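Local coordinates for protein LamCAT (Aquimarina, PDB 6JH5) that probably hydrolyses the beta-1,3-glucan laminarin, as a calcium-binding glycoside hydrolase of family 16 from a marine bacterium, at residues A[90-95]-A[219-224]. Residues are numbered along the deposited sequence; the frame is centred on the assembly and turned at random.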
# COMPACT_ATOMS: atom_id res chain seq x y z
N PRO A 90 5.40 -11.45 4.69
CA PRO A 90 6.64 -11.98 5.23
C PRO A 90 7.28 -10.96 6.18
O PRO A 90 6.97 -9.84 6.17
CB PRO A 90 7.57 -12.16 4.03
CG PRO A 90 6.82 -11.66 2.85
CD PRO A 90 5.54 -11.02 3.32
N SER A 91 8.20 -11.46 6.99
CA SER A 91 8.93 -10.62 7.95
C SER A 91 10.40 -10.99 7.82
O SER A 91 10.78 -12.05 8.24
CB SER A 91 8.38 -10.87 9.33
OG SER A 91 9.10 -10.16 10.31
N PHE A 92 11.17 -10.14 7.17
CA PHE A 92 12.61 -10.41 6.98
C PHE A 92 13.34 -9.09 6.72
O PHE A 92 12.74 -8.17 6.26
CB PHE A 92 12.87 -11.42 5.87
CG PHE A 92 12.46 -10.99 4.48
CD1 PHE A 92 11.20 -11.29 4.01
CD2 PHE A 92 13.35 -10.33 3.67
CE1 PHE A 92 10.84 -10.91 2.73
CE2 PHE A 92 12.99 -9.96 2.39
CZ PHE A 92 11.74 -10.26 1.92
N MET A 93 14.64 -9.09 6.96
CA MET A 93 15.41 -7.84 6.75
C MET A 93 15.39 -7.44 5.27
O MET A 93 15.73 -8.22 4.43
CB MET A 93 16.84 -8.01 7.26
CG MET A 93 16.92 -8.21 8.76
SD MET A 93 16.18 -6.89 9.77
CE MET A 93 17.07 -5.50 9.07
N GLY A 94 15.00 -6.19 5.03
CA GLY A 94 14.90 -5.60 3.69
C GLY A 94 13.50 -5.61 3.10
O GLY A 94 13.28 -4.94 2.15
N SER A 95 12.60 -6.34 3.73
CA SER A 95 11.23 -6.45 3.19
C SER A 95 10.45 -5.14 3.37
O SER A 95 10.60 -4.50 4.37
CB SER A 95 10.50 -7.60 3.82
OG SER A 95 10.27 -7.35 5.17
N PHE A 219 14.23 -15.59 0.51
CA PHE A 219 13.65 -15.67 -0.85
C PHE A 219 13.47 -17.13 -1.26
O PHE A 219 14.35 -17.89 -1.00
CB PHE A 219 14.50 -14.88 -1.84
CG PHE A 219 14.52 -13.41 -1.53
CD1 PHE A 219 15.47 -12.87 -0.70
CD2 PHE A 219 13.58 -12.58 -2.08
CE1 PHE A 219 15.46 -11.52 -0.40
CE2 PHE A 219 13.58 -11.23 -1.79
CZ PHE A 219 14.52 -10.70 -0.95
N PRO A 220 12.37 -17.51 -1.92
CA PRO A 220 11.26 -16.61 -2.25
C PRO A 220 10.34 -16.23 -1.07
O PRO A 220 10.15 -17.00 -0.21
CB PRO A 220 10.49 -17.41 -3.31
CG PRO A 220 10.70 -18.82 -2.88
CD PRO A 220 12.16 -18.84 -2.46
N ALA A 221 9.79 -15.02 -1.13
CA ALA A 221 8.95 -14.53 -0.02
C ALA A 221 7.55 -14.24 -0.56
O ALA A 221 7.46 -13.64 -1.58
CB ALA A 221 9.59 -13.30 0.56
N ARG A 222 6.54 -14.62 0.20
CA ARG A 222 5.14 -14.47 -0.28
C ARG A 222 4.32 -13.51 0.56
O ARG A 222 4.23 -13.67 1.75
CB ARG A 222 4.47 -15.85 -0.27
CG ARG A 222 5.01 -16.77 -1.34
CD ARG A 222 4.75 -18.23 -1.05
NE ARG A 222 3.39 -18.59 -0.76
CZ ARG A 222 2.56 -19.09 -1.64
NH1 ARG A 222 2.95 -19.23 -2.89
NH2 ARG A 222 1.36 -19.44 -1.28
N MET A 223 3.71 -12.56 -0.13
CA MET A 223 2.72 -11.65 0.49
C MET A 223 1.36 -12.16 0.01
O MET A 223 1.17 -12.28 -1.18
CB MET A 223 2.95 -10.20 0.05
CG MET A 223 1.88 -9.25 0.48
SD MET A 223 2.33 -7.58 -0.13
CE MET A 223 0.96 -6.61 0.49
N LEU A 224 0.49 -12.49 0.95
CA LEU A 224 -0.84 -13.05 0.62
C LEU A 224 -1.96 -12.05 0.90
O LEU A 224 -2.05 -11.55 1.99
CB LEU A 224 -1.05 -14.32 1.44
CG LEU A 224 0.14 -15.28 1.42
CD1 LEU A 224 -0.14 -16.44 2.36
CD2 LEU A 224 0.41 -15.80 0.03
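Phe92 presents the edge of its ring to the face of Phe219, a T-shaped pair with centroids 5.3 Å apart and planes at 71°; the closest atoms are Phe92 CE2 and Phe219 CZ, at 3.7 Å. Phe92 CG lies between the backbone N and the carbonyl carbon (chi1 64°), which swings the ring toward strand 221-232. Ile205 touches both phenylalanines, within the beta-jelly-roll sandwich characteristic of family 16.

Apolar contacts continue the seam. Ala221 CB lies 3.5 Å from Phe92 CE1 and 4.0 Å from Pro90 CG, bridging the aromatic ring and the proline. Pro90 also meets the backbone, its CD 3.3 Å from Arg222 O, a van der Waals contact. The Arg222 side chain starts away from the loop, and its NH1 forms a salt bridge with Glu47 OE2.

Two bonds within the loop help to shape it. Ser95 N closes the type II turn on Phe92 O at 3.1 Å, and Ser95 OG grips the same oxygen at 2.8 Å, in the carbonyl plane on a lone pair (C=O...donor angle 145°). Ser95 CB sits 3.4 Å above the centre of the Phe92 ring. Replacing Phe92 by an alanine would probably deprive Phe219 of its edge-on partner and open a gap beside Ala221 and Ser95.

The loop joining strands 81-88 and 95-103 thus meets the start of strand 221-232 and the residues leading into it mainly by apolar packing. With no hydrogen bond between the two segments, their mutual fit rests on shape and ring orientation.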